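Local coordinates for lectin (Pleurotus ostreatus, PDB 6T0Q), which probably binds galactose- and N-acetylgalactosamine-containing glycans, and holds calcium at two separate sites in each chain, at residues Ser33-Gly39 with Ala173-Tyr179; Arg53-Lys57 with Pro157-Leu162; Phe218-Gln224 with Thr271-Ile277. All blocks are in the same frame, centred on the assembly; numbering follows the deposited sequence.

Contact 1 (Ser33-Gly39 with Ala173-Tyr179); sequences SKWIWTG and AAVQGAY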
loop_
_atom_site.group_PDB
_atom_site.type_symbol
_atom_site.label_atom_id
_atom_site.label_comp_id
_atom_site.label_asym_id
_atom_site.label_seq_id
_atom_site.Cartn_x
_atom_site.Cartn_y
_atom_site.Cartn_z
ATOM N N SER A 33 11.585 -0.759 -38.755
ATOM C CA SER A 33 11.944 -2.105 -38.342
ATOM C C SER A 33 12.151 -3.013 -39.551
ATOM O O SER A 33 11.688 -2.728 -40.659
ATOM C CB SER A 33 10.861 -2.680 -37.419
ATOM O OG SER A 33 11.247 -3.960 -36.942
ATOM N N LYS A 34 12.848 -4.132 -39.320
ATOM C CA LYS A 34 13.100 -5.135 -40.347
ATOM C C LYS A 34 12.554 -6.498 -39.930
ATOM O O LYS A 34 12.539 -6.849 -38.746
ATOM C CB LYS A 34 14.610 -5.288 -40.645
ATOM C CG LYS A 34 15.400 -3.973 -40.798
ATOM C CD LYS A 34 14.926 -3.182 -42.001
ATOM C CE LYS A 34 15.726 -1.880 -42.173
ATOM N NZ LYS A 34 15.065 -0.974 -43.163
ATOM N N TRP A 35 12.110 -7.260 -40.926
ATOM C CA TRP A 35 11.820 -8.678 -40.747
ATOM C C TRP A 35 13.129 -9.456 -40.670
ATOM O O TRP A 35 14.033 -9.231 -41.480
ATOM C CB TRP A 35 10.990 -9.193 -41.927
ATOM C CG TRP A 35 9.618 -8.605 -42.000
ATOM C CD1 TRP A 35 9.203 -7.557 -42.779
ATOM C CD2 TRP A 35 8.472 -9.043 -41.263
ATOM N NE1 TRP A 35 7.861 -7.314 -42.558
ATOM C CE2 TRP A 35 7.394 -8.212 -41.631
ATOM C CE3 TRP A 35 8.258 -10.055 -40.317
ATOM C CZ2 TRP A 35 6.115 -8.362 -41.086
ATOM C CZ3 TRP A 35 6.983 -10.202 -39.774
ATOM C CH2 TRP A 35 5.934 -9.360 -40.162
ATOM N N ILE A 36 13.240 -10.386 -39.718
ATOM C CA ILE A 36 14.439 -11.215 -39.669
ATOM C C ILE A 36 14.066 -12.686 -39.584
ATOM O O ILE A 36 13.003 -13.065 -39.073
ATOM C CB ILE A 36 15.383 -10.844 -38.507
ATOM C CG1 ILE A 36 14.684 -11.011 -37.154
ATOM C CG2 ILE A 36 15.940 -9.436 -38.709
ATOM C CD1 ILE A 36 15.603 -10.681 -35.958
ATOM N N TRP A 37 14.961 -13.511 -40.112
ATOM C CA TRP A 37 14.917 -14.954 -39.929
ATOM C C TRP A 37 16.369 -15.428 -39.944
ATOM O O TRP A 37 17.288 -14.646 -39.669
ATOM C CB TRP A 37 14.000 -15.595 -40.995
ATOM C CG TRP A 37 13.598 -16.997 -40.657
ATOM C CD1 TRP A 37 14.016 -18.143 -41.275
ATOM C CD2 TRP A 37 12.725 -17.410 -39.592
ATOM N NE1 TRP A 37 13.446 -19.238 -40.672
ATOM C CE2 TRP A 37 12.651 -18.816 -39.637
ATOM C CE3 TRP A 37 11.990 -16.723 -38.612
ATOM C CZ2 TRP A 37 11.869 -19.557 -38.739
ATOM C CZ3 TRP A 37 11.207 -17.460 -37.719
ATOM C CH2 TRP A 37 11.157 -18.866 -37.792
ATOM N N THR A 38 16.586 -16.703 -40.274
ATOM C CA THR A 38 17.912 -17.308 -40.178
ATOM C C THR A 38 18.728 -17.195 -41.456
ATOM O O THR A 38 19.958 -17.265 -41.398
ATOM C CB THR A 38 17.801 -18.798 -39.838
ATOM O OG1 THR A 38 17.040 -19.463 -40.852
ATOM C CG2 THR A 38 17.153 -19.005 -38.463
ATOM N N GLY A 39 18.089 -17.087 -42.613
ATOM C CA GLY A 39 18.832 -17.191 -43.850
ATOM C C GLY A 39 19.075 -18.610 -44.308
ATOM O O GLY A 39 19.833 -18.817 -45.263
ATOM N N ALA A 173 21.334 -12.718 -37.434
ATOM C CA ALA A 173 20.059 -12.878 -38.123
ATOM C C ALA A 173 20.148 -12.323 -39.545
ATOM O O ALA A 173 20.952 -11.431 -39.838
ATOM C CB ALA A 173 18.941 -12.169 -37.338
ATOM N N ALA A 174 19.318 -12.853 -40.444
ATOM C CA ALA A 174 19.305 -12.421 -41.839
ATOM C C ALA A 174 18.015 -11.659 -42.126
ATOM O O ALA A 174 16.914 -12.176 -41.893
ATOM C CB ALA A 174 19.453 -13.608 -42.798
ATOM N N VAL A 175 18.159 -10.435 -42.638
ATOM C CA VAL A 175 17.010 -9.578 -42.915
ATOM C C VAL A 175 16.186 -10.180 -44.045
ATOM O O VAL A 175 16.715 -10.510 -45.115
ATOM C CB VAL A 175 17.476 -8.153 -43.252
ATOM C CG1 VAL A 175 16.312 -7.312 -43.806
ATOM C CG2 VAL A 175 18.092 -7.489 -42.008
ATOM N N GLN A 176 14.879 -10.342 -43.803
ATOM C CA GLN A 176 13.943 -10.866 -44.795
ATOM C C GLN A 176 13.194 -9.782 -45.559
ATOM O O GLN A 176 12.567 -10.089 -46.581
ATOM C CB GLN A 176 12.902 -11.776 -44.122
ATOM C CG GLN A 176 13.526 -12.966 -43.394
ATOM C CD GLN A 176 14.296 -13.852 -44.344
ATOM O OE1 GLN A 176 13.712 -14.442 -45.260
ATOM N NE2 GLN A 176 15.614 -13.938 -44.149
ATOM N N GLY A 177 13.220 -8.546 -45.080
ATOM C CA GLY A 177 12.509 -7.465 -45.738
ATOM C C GLY A 177 12.404 -6.281 -44.802
ATOM O O GLY A 177 12.785 -6.346 -43.629
ATOM N N ALA A 178 11.897 -5.178 -45.348
ATOM C CA ALA A 178 11.703 -3.958 -44.576
ATOM C C ALA A 178 10.212 -3.702 -44.411
ATOM O O ALA A 178 9.372 -4.395 -44.988
ATOM C CB ALA A 178 12.385 -2.753 -45.250
ATOM N N TYR A 179 9.887 -2.695 -43.598
ATOM C CA TYR A 179 8.486 -2.381 -43.323
ATOM C C TYR A 179 7.712 -2.162 -44.616
ATOM O O TYR A 179 6.650 -2.753 -44.834
ATOM C CB TYR A 179 8.412 -1.137 -42.433
ATOM C CG TYR A 179 7.021 -0.591 -42.208
ATOM C CD1 TYR A 179 6.160 -1.193 -41.295
ATOM C CD2 TYR A 179 6.582 0.546 -42.887
ATOM C CE1 TYR A 179 4.885 -0.685 -41.077
ATOM C CE2 TYR A 179 5.320 1.060 -42.676
ATOM C CZ TYR A 179 4.479 0.443 -41.769
ATOM O OH TYR A 179 3.223 0.952 -41.557
HETATM O O HOH W 1 11.896 -0.674 -42.259
HETATM O O HOH W 2 6.553 -5.427 -44.077
#

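Contact 2 (Arg53-Lys57 with Pro157-Leu162); sequences RPFRK and PENFQL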
loop_
_atom_site.group_PDB
_atom_site.type_symbol
_atom_site.label_atom_id
_atom_site.label_comp_id
_atom_site.label_asym_id
_atom_site.label_seq_id
_atom_site.Cartn_x
_atom_site.Cartn_y
_atom_site.Cartn_z
ATOM N N ARG A 53 12.858 -21.009 -34.309
ATOM C CA ARG A 53 14.208 -20.445 -34.328
ATOM C C ARG A 53 14.355 -19.346 -33.283
ATOM O O ARG A 53 13.410 -18.571 -33.069
ATOM C CB ARG A 53 14.531 -19.882 -35.729
ATOM C CG ARG A 53 14.574 -20.955 -36.831
ATOM C CD ARG A 53 15.742 -21.909 -36.577
ATOM N NE ARG A 53 15.952 -22.882 -37.653
ATOM C CZ ARG A 53 15.672 -24.180 -37.551
ATOM N NH1 ARG A 53 15.153 -24.664 -36.429
ATOM N NH2 ARG A 53 15.912 -24.991 -38.571
ATOM N N PRO A 54 15.511 -19.256 -32.619
ATOM C CA PRO A 54 15.730 -18.209 -31.616
ATOM C C PRO A 54 16.320 -16.933 -32.195
ATOM O O PRO A 54 17.083 -16.949 -33.162
ATOM C CB PRO A 54 16.746 -18.858 -30.665
ATOM C CG PRO A 54 17.609 -19.667 -31.594
ATOM C CD PRO A 54 16.656 -20.189 -32.690
ATOM N N PHE A 55 15.971 -15.816 -31.554
ATOM C CA PHE A 55 16.503 -14.499 -31.894
ATOM C C PHE A 55 16.754 -13.736 -30.601
ATOM O O PHE A 55 15.892 -13.723 -29.718
ATOM C CB PHE A 55 15.532 -13.733 -32.811
ATOM C CG PHE A 55 15.221 -14.479 -34.078
ATOM C CD1 PHE A 55 16.047 -14.352 -35.191
ATOM C CD2 PHE A 55 14.155 -15.360 -34.133
ATOM C CE1 PHE A 55 15.797 -15.078 -36.354
ATOM C CE2 PHE A 55 13.879 -16.084 -35.296
ATOM C CZ PHE A 55 14.711 -15.950 -36.407
ATOM N N ARG A 56 17.930 -13.113 -30.494
ATOM C CA ARG A 56 18.381 -12.472 -29.263
ATOM C C ARG A 56 19.095 -11.174 -29.585
ATOM O O ARG A 56 19.838 -11.089 -30.566
ATOM C CB ARG A 56 19.390 -13.328 -28.482
ATOM C CG ARG A 56 18.834 -14.361 -27.566
ATOM C CD ARG A 56 19.994 -15.183 -26.998
ATOM N NE ARG A 56 21.012 -14.367 -26.328
ATOM C CZ ARG A 56 21.297 -14.450 -25.028
ATOM N NH1 ARG A 56 20.632 -15.301 -24.260
ATOM N NH2 ARG A 56 22.250 -13.686 -24.493
ATOM N N LYS A 57 18.935 -10.193 -28.699
ATOM C CA LYS A 57 19.703 -8.958 -28.804
ATOM C C LYS A 57 19.839 -8.341 -27.417
ATOM O O LYS A 57 18.830 -8.106 -26.746
ATOM C CB LYS A 57 19.020 -8.010 -29.771
ATOM C CG LYS A 57 19.504 -6.597 -29.732
ATOM C CD LYS A 57 20.688 -6.366 -30.618
ATOM C CE LYS A 57 20.821 -4.871 -30.863
ATOM N NZ LYS A 57 22.080 -4.524 -31.537
ATOM N N PRO A 157 17.825 -23.378 -28.107
ATOM C CA PRO A 157 18.374 -24.185 -27.013
ATOM C C PRO A 157 17.610 -23.932 -25.727
ATOM O O PRO A 157 16.915 -22.924 -25.570
ATOM C CB PRO A 157 19.826 -23.704 -26.894
ATOM C CG PRO A 157 20.112 -22.978 -28.157
ATOM C CD PRO A 157 18.807 -22.415 -28.629
ATOM N N GLU A 158 17.733 -24.881 -24.804
ATOM C CA GLU A 158 17.195 -24.694 -23.466
ATOM C C GLU A 158 17.699 -23.381 -22.888
ATOM O O GLU A 158 18.892 -23.079 -22.966
ATOM C CB GLU A 158 17.615 -25.856 -22.565
ATOM C CG GLU A 158 16.471 -26.457 -21.788
ATOM C CD GLU A 158 15.393 -27.006 -22.699
ATOM O OE1 GLU A 158 15.746 -27.623 -23.728
ATOM O OE2 GLU A 158 14.197 -26.811 -22.394
ATOM N N ASN A 159 16.777 -22.585 -22.345
ATOM C CA ASN A 159 17.120 -21.328 -21.678
ATOM C C ASN A 159 17.804 -20.334 -22.617
ATOM O O ASN A 159 18.581 -19.488 -22.172
ATOM C CB ASN A 159 18.010 -21.577 -20.453
ATOM C CG ASN A 159 17.320 -22.400 -19.383
ATOM O OD1 ASN A 159 16.094 -22.403 -19.280
ATOM N ND2 ASN A 159 18.109 -23.100 -18.575
ATOM N N PHE A 160 17.530 -20.406 -23.926
ATOM C CA PHE A 160 18.161 -19.452 -24.839
ATOM C C PHE A 160 17.817 -18.010 -24.479
ATOM O O PHE A 160 18.607 -17.100 -24.750
ATOM C CB PHE A 160 17.748 -19.733 -26.283
ATOM C CG PHE A 160 16.462 -19.068 -26.677
ATOM C CD1 PHE A 160 15.239 -19.641 -26.350
ATOM C CD2 PHE A 160 16.472 -17.860 -27.366
ATOM C CE1 PHE A 160 14.048 -19.028 -26.712
ATOM C CE2 PHE A 160 15.278 -17.238 -27.729
ATOM C CZ PHE A 160 14.071 -17.825 -27.405
ATOM N N GLN A 161 16.655 -17.785 -23.860
ATOM C CA GLN A 161 16.192 -16.442 -23.535
ATOM C C GLN A 161 16.818 -15.893 -22.266
ATOM O O GLN A 161 16.559 -14.737 -21.916
ATOM C CB GLN A 161 14.663 -16.424 -23.392
ATOM C CG GLN A 161 14.128 -17.043 -22.099
ATOM C CD GLN A 161 13.991 -18.554 -22.173
ATOM O OE1 GLN A 161 14.623 -19.208 -22.995
ATOM N NE2 GLN A 161 13.151 -19.113 -21.309
ATOM N N LEU A 162 17.638 -16.691 -21.564
ATOM C CA LEU A 162 18.202 -16.221 -20.305
ATOM C C LEU A 162 19.496 -15.458 -20.553
ATOM O O LEU A 162 20.266 -15.813 -21.454
ATOM C CB LEU A 162 18.473 -17.389 -19.349
ATOM C CG LEU A 162 17.239 -18.184 -18.916
ATOM C CD1 LEU A 162 17.592 -19.178 -17.805
ATOM C CD2 LEU A 162 16.112 -17.263 -18.474
#

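Contact 3 (Phe218-Gln224 with Thr271-Ile277); sequences FRKTVNQ and TFNTFAI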
loop_
_atom_site.group_PDB
_atom_site.type_symbol
_atom_site.label_atom_id
_atom_site.label_comp_id
_atom_site.label_asym_id
_atom_site.label_seq_id
_atom_site.Cartn_x
_atom_site.Cartn_y
_atom_site.Cartn_z
ATOM N N PHE A 218 -14.418 9.770 -9.662
ATOM C CA PHE A 218 -14.184 8.331 -9.677
ATOM C C PHE A 218 -12.754 8.061 -9.232
ATOM O O PHE A 218 -11.841 8.803 -9.599
ATOM C CB PHE A 218 -14.412 7.746 -11.081
ATOM C CG PHE A 218 -15.774 8.059 -11.643
ATOM C CD1 PHE A 218 -15.999 9.237 -12.337
ATOM C CD2 PHE A 218 -16.834 7.186 -11.448
ATOM C CE1 PHE A 218 -17.255 9.539 -12.843
ATOM C CE2 PHE A 218 -18.098 7.481 -11.941
ATOM C CZ PHE A 218 -18.308 8.658 -12.647
ATOM N N ARG A 219 -12.563 6.999 -8.444
ATOM C CA ARG A 219 -11.260 6.679 -7.876
ATOM C C ARG A 219 -10.984 5.187 -7.964
ATOM O O ARG A 219 -11.876 4.367 -7.728
ATOM C CB ARG A 219 -11.158 7.104 -6.402
ATOM C CG ARG A 219 -11.077 8.600 -6.171
ATOM C CD ARG A 219 -11.175 8.920 -4.675
ATOM N NE ARG A 219 -10.120 8.268 -3.895
ATOM C CZ ARG A 219 -8.917 8.790 -3.674
ATOM N NH1 ARG A 219 -8.599 9.982 -4.178
ATOM N NH2 ARG A 219 -8.033 8.120 -2.944
ATOM N N LYS A 220 -9.737 4.845 -8.272
ATOM C CA LYS A 220 -9.271 3.464 -8.239
ATOM C C LYS A 220 -7.832 3.447 -7.743
ATOM O O LYS A 220 -6.985 4.179 -8.264
ATOM C CB LYS A 220 -9.369 2.804 -9.620
ATOM C CG LYS A 220 -8.799 1.385 -9.690
ATOM C CD LYS A 220 -9.706 0.365 -8.997
ATOM C CE LYS A 220 -9.110 -1.034 -9.125
ATOM N NZ LYS A 220 -9.925 -2.044 -8.419
ATOM N N THR A 221 -7.562 2.620 -6.738
ATOM C CA THR A 221 -6.224 2.472 -6.182
ATOM C C THR A 221 -5.671 1.093 -6.508
ATOM O O THR A 221 -6.381 0.091 -6.407
ATOM C CB THR A 221 -6.244 2.672 -4.663
ATOM O OG1 THR A 221 -6.660 4.008 -4.381
ATOM C CG2 THR A 221 -4.854 2.435 -4.055
ATOM N N VAL A 222 -4.405 1.039 -6.903
ATOM C CA VAL A 222 -3.686 -0.222 -7.041
ATOM C C VAL A 222 -2.561 -0.213 -6.015
ATOM O O VAL A 222 -1.774 0.738 -5.957
ATOM C CB VAL A 222 -3.149 -0.425 -8.472
ATOM C CG1 VAL A 222 -2.414 -1.762 -8.582
ATOM C CG2 VAL A 222 -4.314 -0.371 -9.482
ATOM N N ASN A 223 -2.493 -1.264 -5.196
ATOM C CA ASN A 223 -1.508 -1.275 -4.108
ATOM C C ASN A 223 -1.065 -2.726 -3.908
ATOM O O ASN A 223 -1.574 -3.449 -3.053
ATOM C CB ASN A 223 -2.091 -0.658 -2.833
ATOM C CG ASN A 223 -1.179 -0.796 -1.618
ATOM O OD1 ASN A 223 -1.664 -0.982 -0.499
ATOM N ND2 ASN A 223 0.133 -0.691 -1.823
ATOM N N GLN A 224 -0.110 -3.162 -4.733
ATOM C CA GLN A 224 0.523 -4.473 -4.560
ATOM C C GLN A 224 1.774 -4.259 -3.712
ATOM O O GLN A 224 2.864 -4.020 -4.230
ATOM C CB GLN A 224 0.856 -5.106 -5.910
ATOM C CG GLN A 224 -0.318 -5.204 -6.883
ATOM C CD GLN A 224 -1.333 -6.272 -6.498
ATOM O OE1 GLN A 224 -1.067 -7.123 -5.654
ATOM N NE2 GLN A 224 -2.504 -6.232 -7.133
ATOM N N THR A 271 4.699 1.193 -4.908
ATOM C CA THR A 271 3.741 0.267 -4.304
ATOM C C THR A 271 2.296 0.752 -4.246
ATOM O O THR A 271 1.403 -0.092 -4.115
ATOM C CB THR A 271 4.177 -0.111 -2.878
ATOM O OG1 THR A 271 4.298 1.073 -2.074
ATOM C CG2 THR A 271 5.503 -0.863 -2.904
ATOM N N PHE A 272 2.021 2.052 -4.347
ATOM C CA PHE A 272 0.674 2.561 -4.103
ATOM C C PHE A 272 0.383 3.669 -5.103
ATOM O O PHE A 272 1.055 4.703 -5.085
ATOM C CB PHE A 272 0.555 3.074 -2.651
ATOM C CG PHE A 272 -0.851 3.444 -2.215
ATOM C CD1 PHE A 272 -1.449 4.624 -2.640
ATOM C CD2 PHE A 272 -1.549 2.633 -1.324
ATOM C CE1 PHE A 272 -2.740 4.970 -2.215
ATOM C CE2 PHE A 272 -2.826 2.972 -0.889
ATOM C CZ PHE A 272 -3.424 4.143 -1.336
ATOM N N ASN A 273 -0.630 3.471 -5.954
ATOM C CA ASN A 273 -0.992 4.461 -6.965
ATOM C C ASN A 273 -2.501 4.597 -7.063
ATOM O O ASN A 273 -3.210 3.592 -7.175
ATOM C CB ASN A 273 -0.410 4.083 -8.334
ATOM C CG ASN A 273 1.096 4.145 -8.340
ATOM O OD1 ASN A 273 1.676 5.221 -8.464
ATOM N ND2 ASN A 273 1.738 2.998 -8.173
ATOM N N THR A 274 -2.980 5.842 -7.057
ATOM C CA THR A 274 -4.405 6.151 -7.095
ATOM C C THR A 274 -4.733 6.920 -8.368
ATOM O O THR A 274 -4.171 7.995 -8.612
ATOM C CB THR A 274 -4.831 6.973 -5.875
ATOM O OG1 THR A 274 -4.769 6.158 -4.697
ATOM C CG2 THR A 274 -6.271 7.472 -6.060
ATOM N N PHE A 275 -5.648 6.380 -9.163
ATOM C CA PHE A 275 -6.132 7.030 -10.368
ATOM C C PHE A 275 -7.455 7.703 -10.035
ATOM O O PHE A 275 -8.338 7.073 -9.448
ATOM C CB PHE A 275 -6.295 6.003 -11.495
ATOM C CG PHE A 275 -5.015 5.251 -11.800
ATOM C CD1 PHE A 275 -4.653 4.140 -11.057
ATOM C CD2 PHE A 275 -4.167 5.676 -12.808
ATOM C CE1 PHE A 275 -3.461 3.455 -11.319
ATOM C CE2 PHE A 275 -2.974 4.999 -13.079
ATOM C CZ PHE A 275 -2.626 3.892 -12.338
ATOM N N ALA A 276 -7.587 8.981 -10.384
ATOM C CA ALA A 276 -8.803 9.715 -10.061
ATOM C C ALA A 276 -9.294 10.476 -11.280
ATOM O O ALA A 276 -8.497 11.029 -12.043
ATOM C CB ALA A 276 -8.588 10.681 -8.890
ATOM N N ILE A 277 -10.613 10.491 -11.463
ATOM C CA ILE A 277 -11.231 11.086 -12.638
ATOM C C ILE A 277 -12.324 12.039 -12.178
ATOM O O ILE A 277 -13.166 11.673 -11.354
ATOM C CB ILE A 277 -11.832 10.019 -13.574
ATOM C CG1 ILE A 277 -10.790 8.983 -14.004
ATOM C CG2 ILE A 277 -12.455 10.680 -14.794
ATOM C CD1 ILE A 277 -11.433 7.786 -14.747
HETATM O O HOH W 3 0.232 0.568 -7.837
#

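Contact 1 (Ser33-Gly39 with Ala173-Tyr179)
Ala174 O takes two hydrogen bonds, one from Trp37 N across the contact at 3.0 Å and one from Gln176 NE2 of its own strand at 3.1 Å. The donors come from opposite faces of the carbonyl plane. The setting is a two-stranded antiparallel pair, 34-37 with 174-178, that closes a long excursion of the chain. The bond from Ala174 N to Trp37 O completes the hydrogen-bonded pair of Trp37 and Ala174. Further along, Gln176 and Gly177 both face Trp35, consistent with a classic beta bulge. Gln176 N donates to Trp35 O at 2.7 Å, and Trp35 N donates to Gly177 O at 2.9 Å.

The Gln176 chain folds back at its second torsion (chi2 -61°). This turns NE2 to Ala174 O, which lies almost in the plane of the amide. It also brings CG to 3.6 Å from Trp37 CB. The other amide atom, OE1, accepts from the backbone N of Gly45. Ile36 and Val175 share the face away from Trp35 and Trp37, and Ile36 CD1 meets Ala173 CB.

Both tryptophans lie near the first calcium site. The side chain of Trp35 is about 5 Å from that of Asp77, and the side chain of Trp37 is about 4 Å from that of Asn118; both neighbours bind calcium. At the far end a water bridges Ser33 O and Tyr179 N, where the direct bond is weak. A second water, within hydrogen-bonding distance of Tyr179 O, accepts from Trp35 NE1 at 2.8 Å.

Contact 2 (Arg53-Lys57 with Pro157-Leu162)
The Phe160 ring points an edge at Phe55 O and meets Pro54 obliquely, with CD2 3.5 Å from Pro54 CB. Gln161 CB sits above the centre of one ring face, so the next residue of the loop covers its own neighbour. The Arg56 guanidinium is met at its edge. Phe160 O and Leu162 O both lie in its plane, and NH1 donates to each. The bond from Arg56 NH1 to Phe160 O is 2.8 Å and that to Leu162 O is 2.9 Å. The two carbonyls are presented differently: NH1 is tilted moderately from the plane of the Phe160 carbonyl, but stands well above that of Leu162, 42° out of it.

This is a strand-to-loop contact. Strand 51-60 supplies the Pro54 and Arg56 side chains, and 157-162 is a loop of two overlapping turns. The first is type II, from Pro157 to Phe160. The second is type I, from Asn159 to Leu162. Their bonds are Phe160 N to Pro157 O and Leu162 N to Asn159 O. Pro157 CD also touches Pro54 CG at 4.2 Å.

Phe160 CG sits between the backbone N and the carbonyl carbon (chi1 86°), and the end of the side chain comes nearer the strand than its CB does. The ring also packs on Ala113 and Ala115 of strand 109-118. The arginine chain bends at chi3, and its NE forms a salt bridge with Asp167. A bound N-acetylglucosamine lies about 4 Å from the Arg56 side chain.

Arg56 is buried, so its charge is probably balanced by Asp167 and by the two carbonyl dipoles. With both acceptor oxygens in the guanidinium plane, and NE held by Asp167, rotation of the group is probably restricted, and the loop is tied to strand 51-60.

Contact 3 (Phe218-Gln224 with Thr271-Ile277)
Strands 218-222 and 273-277 run antiparallel, at 166° and with a closest axis approach of 4.6 Å. Phe218 with Ile277, Lys220 with Phe275 and Val222 with Asn273 are hydrogen-bonded pairs, each with both backbone bonds made. The Lys220 O bond from Phe275 N is the shortest of these, 2.7 Å.

In the non-hydrogen-bonded pair Thr221 and Thr274, Thr221 OG1 and Thr274 OG1 are hydrogen-bonded at 2.9 Å. Either may donate. Thr221 CG2, set anti to the backbone N, comes over the face of the Phe272 ring in a CH-pi contact, 3.8 Å from the centroid. Thr274 CG2 lies over one face of the Arg219 guanidinium, 3.6 Å from NH2. The arginine is anchored outside the pair by Glu327 and by the carbonyls of Phe320, Pro322 and Pro323. Past the regular strands, Asn223 ND2 donates to Thr271 O at 2.7 Å. The Asn223 amide meets the Phe272 ring with the planes 54° apart.

That end reaches the second subunit. Asn223 OD1 bonds to ND2 of Asn223 of the second subunit, and the Phe272 ring meets that of Phe272 of the second subunit. On the face of Phe218, Val222 and Phe275, Val222 and Phe275 pack on strand 287-296 in a beta-sandwich core. Within their own sheet, the two strands lie between 311-313, beside 214-222, and 241-246, beside 273-281.

Contacts 1 and 2 share one half of the chain, and contact 2 is nested within the loop that contact 1 closes. They touch, with Trp37 CE3 3.6 Å from Phe55 CZ. Contact 3 lies on the opposite side of the chain's centre, about 42 Å from contact 1 between centres. It is largely buried, whereas the other two are partly buried. Contacts 1 and 3 join strands by backbone bonds, interrupted in contact 1 by what looks like a bulge. Contact 2 pins a loop through a side chain. Arg219 of contact 3 resembles Arg56: each pairs with an acid and bonds loop carbonyls. Of the three, contact 3 alone touches the second subunit.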